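Local structure of phospholethanolamine N-methyltransferase 2 (Haemonchus contortus, 4KRI) at residues A1-C13 against V141-N153. The protein probably methylates phosphomonomethylethanolamine with S-adenosylmethionine as methyl donor, a step in nematode phosphocholine biosynthesis. Residues are numbered along the deposited sequence; the frame is centred on the assembly and turned at random.
Sequences ASMPAVERQLIEC and VNEVLDSVYVHQN
Q9 bridges the two segments with both ends of its amide. Q9 OE1 accepts from L145 N at 2.9 Å, the donor lying on a lone pair in the plane of the Q9 carbonyl and the bond nearly straight (171°), while Q9 NE2 donates to E143 O, also at 2.9 Å. CG lies anti to the backbone N (chi1 -168°) and the chain runs on extended, carrying the amide to the turn where strand 132-143 gives way to helix 145-151. Two bonds to backbone fix the flip of the amide, and a water donating to OE1 while accepting from D146 N adds a third link. One turn back along the helix, V6 lays CG2 against V144 CG1 (3.7 Å) and D146 CB (3.5 Å), crossing both at about a right angle. Helices 5-18 and 145-151 run roughly antiparallel, their local axes 150° apart. Both belong to the N-terminal domain of this di-domain enzyme, with parallel strands 25-29, 48-52, 64-70 and 98-105; the ligand pocket lies in the other domain. R103 of strand 98-105 packs against V6 and V144. Before the helix, M3 brings CE against D146 OD1 and V150 CG2, though M3 is poorly ordered. At the chain start, H151 NE2 donates to A1 O at 2.6 Å; the oxygen sits at the ring edge, whereas the nitrogen stands above the carbonyl plane, and A1 is poorly ordered. D146 OD2 accepts from two waters: one also donates to A1 O, the other to S147 OG and is hydrogen-bonded to S2 OG. Behind them, R103 holds S2 OG and D156 holds S147 OG.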
loop_
_atom_site.group_PDB
_atom_site.type_symbol
_atom_site.label_atom_id
_atom_site.label_comp_id
_atom_site.label_asym_id
_atom_site.label_seq_id
_atom_site.Cartn_x
_atom_site.Cartn_y
_atom_site.Cartn_z
ATOM N N ALA A 1 14.611 -9.176 -19.619
ATOM C CA ALA A 1 14.933 -10.582 -19.850
ATOM C C ALA A 1 14.210 -11.480 -18.839
ATOM O O ALA A 1 14.831 -12.020 -17.918
ATOM C CB ALA A 1 16.442 -10.797 -19.786
ATOM N N SER A 2 12.901 -11.643 -19.028
ATOM C CA SER A 2 12.046 -12.328 -18.053
ATOM C C SER A 2 11.962 -13.848 -18.237
ATOM O O SER A 2 12.452 -14.405 -19.220
ATOM C CB SER A 2 10.631 -11.734 -18.068
ATOM O OG SER A 2 10.620 -10.377 -17.658
ATOM N N MET A 3 11.330 -14.511 -17.274
ATOM C CA MET A 3 11.145 -15.957 -17.319
ATOM C C MET A 3 9.673 -16.321 -17.091
ATOM O O MET A 3 8.898 -15.469 -16.660
ATOM C CB MET A 3 12.077 -16.632 -16.309
ATOM C CG MET A 3 13.457 -16.895 -16.892
ATOM S SD MET A 3 14.622 -17.624 -15.734
ATOM C CE MET A 3 14.447 -16.515 -14.341
ATOM N N PRO A 4 9.277 -17.572 -17.412
ATOM C CA PRO A 4 7.877 -18.012 -17.281
ATOM C C PRO A 4 7.230 -17.728 -15.930
ATOM O O PRO A 4 6.001 -17.660 -15.842
ATOM C CB PRO A 4 7.955 -19.527 -17.532
ATOM C CG PRO A 4 9.420 -19.845 -17.698
ATOM C CD PRO A 4 10.076 -18.586 -18.120
ATOM N N ALA A 5 8.036 -17.557 -14.884
ATOM C CA ALA A 5 7.508 -17.153 -13.586
ATOM C C ALA A 5 6.717 -15.851 -13.681
ATOM O O ALA A 5 5.770 -15.638 -12.915
ATOM C CB ALA A 5 8.636 -17.024 -12.556
ATOM N N VAL A 6 7.094 -14.975 -14.614
ATOM C CA VAL A 6 6.384 -13.705 -14.750
ATOM C C VAL A 6 4.940 -13.891 -15.206
ATOM O O VAL A 6 4.015 -13.303 -14.630
ATOM C CB VAL A 6 7.088 -12.765 -15.724
ATOM C CG1 VAL A 6 6.261 -11.501 -15.905
ATOM C CG2 VAL A 6 8.446 -12.408 -15.183
ATOM N N GLU A 7 4.738 -14.698 -16.244
ATOM C CA GLU A 7 3.383 -14.920 -16.739
ATOM C C GLU A 7 2.512 -15.601 -15.693
ATOM O O GLU A 7 1.314 -15.322 -15.599
ATOM C CB GLU A 7 3.392 -15.707 -18.053
ATOM C CG GLU A 7 3.794 -14.874 -19.254
ATOM C CD GLU A 7 5.279 -14.605 -19.328
ATOM O OE1 GLU A 7 6.066 -15.478 -18.912
ATOM O OE2 GLU A 7 5.663 -13.521 -19.815
ATOM N N ARG A 8 3.104 -16.488 -14.895
ATOM C CA ARG A 8 2.335 -17.107 -13.827
ATOM C C ARG A 8 1.889 -16.067 -12.810
ATOM O O ARG A 8 0.759 -16.121 -12.327
ATOM C CB ARG A 8 3.104 -18.256 -13.173
ATOM C CG ARG A 8 3.162 -19.481 -14.099
ATOM C CD ARG A 8 3.751 -20.689 -13.420
ATOM N NE ARG A 8 2.981 -21.093 -12.250
ATOM C CZ ARG A 8 2.014 -22.007 -12.257
ATOM N NH1 ARG A 8 1.673 -22.627 -13.386
ATOM N NH2 ARG A 8 1.390 -22.307 -11.127
ATOM N N GLN A 9 2.752 -15.099 -12.513
ATOM C CA GLN A 9 2.366 -14.054 -11.571
ATOM C C GLN A 9 1.259 -13.153 -12.139
ATOM O O GLN A 9 0.366 -12.729 -11.399
ATOM C CB GLN A 9 3.588 -13.222 -11.132
ATOM C CG GLN A 9 3.274 -12.324 -9.951
ATOM C CD GLN A 9 4.372 -11.331 -9.609
ATOM O OE1 GLN A 9 5.490 -11.396 -10.135
ATOM N NE2 GLN A 9 4.051 -10.397 -8.718
ATOM N N LEU A 10 1.302 -12.875 -13.446
ATOM C CA LEU A 10 0.253 -12.062 -14.063
ATOM C C LEU A 10 -1.106 -12.733 -13.889
ATOM O O LEU A 10 -2.099 -12.065 -13.583
ATOM C CB LEU A 10 0.523 -11.820 -15.553
ATOM C CG LEU A 10 1.755 -10.978 -15.864
ATOM C CD1 LEU A 10 1.834 -10.691 -17.349
ATOM C CD2 LEU A 10 1.710 -9.689 -15.074
ATOM N N ILE A 11 -1.143 -14.050 -14.078
ATOM C CA ILE A 11 -2.397 -14.793 -13.937
ATOM C C ILE A 11 -2.815 -14.897 -12.474
ATOM O O ILE A 11 -4.013 -14.877 -12.163
ATOM C CB ILE A 11 -2.301 -16.196 -14.599
ATOM C CG1 ILE A 11 -2.002 -16.056 -16.089
ATOM C CG2 ILE A 11 -3.582 -16.996 -14.399
ATOM C CD1 ILE A 11 -2.848 -15.015 -16.765
ATOM N N GLU A 12 -1.848 -14.975 -11.563
ATOM C CA GLU A 12 -2.193 -14.943 -10.140
ATOM C C GLU A 12 -2.866 -13.621 -9.765
ATOM O O GLU A 12 -3.829 -13.609 -8.996
ATOM C CB GLU A 12 -0.957 -15.185 -9.258
ATOM C CG GLU A 12 -0.438 -16.616 -9.334
ATOM C CD GLU A 12 1.023 -16.727 -8.914
ATOM O OE1 GLU A 12 1.615 -15.689 -8.545
ATOM O OE2 GLU A 12 1.565 -17.851 -8.951
ATOM N N CYS A 13 -2.361 -12.517 -10.313
ATOM C CA CYS A 13 -2.981 -11.209 -10.095
ATOM C C CYS A 13 -4.436 -11.187 -10.560
ATOM O O CYS A 13 -5.306 -10.613 -9.888
ATOM C CB CYS A 13 -2.190 -10.110 -10.796
ATOM S SG CYS A 13 -0.584 -9.771 -10.024
ATOM N N VAL A 141 -1.226 -2.361 -7.174
ATOM C CA VAL A 141 -0.015 -2.353 -7.984
ATOM C C VAL A 141 0.958 -3.289 -7.293
ATOM O O VAL A 141 1.254 -3.125 -6.109
ATOM C CB VAL A 141 0.654 -0.974 -8.044
ATOM C CG1 VAL A 141 1.834 -1.022 -9.048
ATOM C CG2 VAL A 141 -0.338 0.101 -8.449
ATOM N N ASN A 142 1.438 -4.284 -8.025
ATOM C CA ASN A 142 2.437 -5.197 -7.496
ATOM C C ASN A 142 3.740 -5.067 -8.250
ATOM O O ASN A 142 3.778 -4.537 -9.364
ATOM C CB ASN A 142 1.969 -6.648 -7.617
ATOM C CG ASN A 142 0.885 -6.996 -6.623
ATOM O OD1 ASN A 142 1.160 -7.222 -5.436
ATOM N ND2 ASN A 142 -0.355 -7.087 -7.108
ATOM N N GLU A 143 4.809 -5.563 -7.644
ATOM C CA GLU A 143 6.073 -5.704 -8.363
ATOM C C GLU A 143 6.142 -7.068 -9.019
ATOM O O GLU A 143 5.687 -8.062 -8.438
ATOM C CB GLU A 143 7.259 -5.589 -7.402
ATOM C CG GLU A 143 7.371 -4.256 -6.686
ATOM C CD GLU A 143 8.521 -4.253 -5.692
ATOM O OE1 GLU A 143 8.409 -4.968 -4.682
ATOM O OE2 GLU A 143 9.556 -3.581 -5.926
ATOM N N VAL A 144 6.737 -7.120 -10.212
ATOM C CA VAL A 144 7.070 -8.392 -10.832
ATOM C C VAL A 144 8.214 -9.016 -10.038
ATOM O O VAL A 144 9.314 -8.460 -9.981
ATOM C CB VAL A 144 7.530 -8.212 -12.293
ATOM C CG1 VAL A 144 7.884 -9.572 -12.914
ATOM C CG2 VAL A 144 6.437 -7.538 -13.087
ATOM N N LEU A 145 7.961 -10.153 -9.402
ATOM C CA LEU A 145 8.934 -10.693 -8.446
ATOM C C LEU A 145 10.157 -11.288 -9.144
ATOM O O LEU A 145 11.276 -11.227 -8.616
ATOM C CB LEU A 145 8.265 -11.706 -7.500
ATOM C CG LEU A 145 7.247 -11.046 -6.569
ATOM C CD1 LEU A 145 6.473 -12.089 -5.781
ATOM C CD2 LEU A 145 7.941 -10.080 -5.627
ATOM N N ASP A 146 9.956 -11.840 -10.336
ATOM C CA ASP A 146 11.068 -12.360 -11.106
ATOM C C ASP A 146 12.091 -11.255 -11.293
ATOM O O ASP A 146 13.299 -11.491 -11.252
ATOM C CB ASP A 146 10.564 -12.837 -12.465
ATOM C CG ASP A 146 11.600 -13.587 -13.232
ATOM O OD1 ASP A 146 11.799 -14.791 -12.936
ATOM O OD2 ASP A 146 12.216 -12.980 -14.142
ATOM N N SER A 147 11.609 -10.041 -11.497
ATOM C CA SER A 147 12.522 -8.943 -11.800
ATOM C C SER A 147 13.316 -8.534 -10.565
ATOM O O SER A 147 14.476 -8.148 -10.674
ATOM C CB SER A 147 11.744 -7.755 -12.371
ATOM O OG SER A 147 11.175 -8.126 -13.613
ATOM N N VAL A 148 12.697 -8.638 -9.390
ATOM C CA VAL A 148 13.425 -8.362 -8.158
ATOM C C VAL A 148 14.537 -9.381 -7.946
ATOM O O VAL A 148 15.695 -9.027 -7.664
ATOM C CB VAL A 148 12.481 -8.403 -6.932
ATOM C CG1 VAL A 148 13.300 -8.261 -5.647
ATOM C CG2 VAL A 148 11.433 -7.281 -7.022
ATOM N N TYR A 149 14.196 -10.656 -8.092
ATOM C CA TYR A 149 15.108 -11.720 -7.685
ATOM C C TYR A 149 16.191 -12.065 -8.702
ATOM O O TYR A 149 17.227 -12.586 -8.318
ATOM C CB TYR A 149 14.321 -12.982 -7.314
ATOM C CG TYR A 149 13.362 -12.730 -6.171
ATOM C CD1 TYR A 149 13.784 -12.104 -5.010
ATOM C CD2 TYR A 149 12.038 -13.125 -6.260
ATOM C CE1 TYR A 149 12.901 -11.875 -3.963
ATOM C CE2 TYR A 149 11.152 -12.897 -5.225
ATOM C CZ TYR A 149 11.588 -12.279 -4.076
ATOM O OH TYR A 149 10.694 -12.057 -3.032
ATOM N N VAL A 150 15.934 -11.787 -9.982
ATOM C CA VAL A 150 16.867 -12.146 -11.059
ATOM C C VAL A 150 17.608 -10.923 -11.605
ATOM O O VAL A 150 18.772 -11.012 -12.028
ATOM C CB VAL A 150 16.125 -12.874 -12.207
ATOM C CG1 VAL A 150 17.072 -13.177 -13.383
ATOM C CG2 VAL A 150 15.503 -14.158 -11.690
ATOM N N HIS A 151 16.936 -9.781 -11.595
ATOM C CA HIS A 151 17.494 -8.584 -12.232
ATOM C C HIS A 151 17.713 -7.384 -11.313
ATOM O O HIS A 151 18.035 -6.288 -11.794
ATOM C CB HIS A 151 16.603 -8.161 -13.404
ATOM C CG HIS A 151 16.470 -9.205 -14.463
ATOM N ND1 HIS A 151 17.544 -9.644 -15.210
ATOM C CD2 HIS A 151 15.392 -9.890 -14.913
ATOM C CE1 HIS A 151 17.135 -10.565 -16.064
ATOM N NE2 HIS A 151 15.834 -10.729 -15.909
ATOM N N GLN A 152 17.566 -7.577 -10.003
ATOM C CA GLN A 152 17.654 -6.476 -9.046
ATOM C C GLN A 152 16.843 -5.252 -9.481
ATOM O O GLN A 152 17.314 -4.112 -9.417
ATOM C CB GLN A 152 19.119 -6.112 -8.777
ATOM C CG GLN A 152 19.823 -7.078 -7.813
ATOM C CD GLN A 152 21.130 -6.529 -7.302
ATOM O OE1 GLN A 152 21.893 -5.929 -8.053
ATOM N NE2 GLN A 152 21.404 -6.738 -6.027
ATOM N N ASN A 153 15.627 -5.515 -9.948
ATOM C CA ASN A 153 14.742 -4.477 -10.460
ATOM C C ASN A 153 13.435 -4.482 -9.682
ATOM O O ASN A 153 12.657 -5.427 -9.791
ATOM C CB ASN A 153 14.453 -4.752 -11.940
ATOM C CG ASN A 153 13.503 -3.740 -12.551
ATOM O OD1 ASN A 153 13.174 -2.722 -11.934
ATOM N ND2 ASN A 153 13.077 -4.003 -13.791
HETATM O O HOH W 1 14.181 -13.621 -15.841
HETATM O O HOH W 2 11.845 -10.425 -15.093
HETATM O O HOH W 3 7.290 -13.197 -10.993
#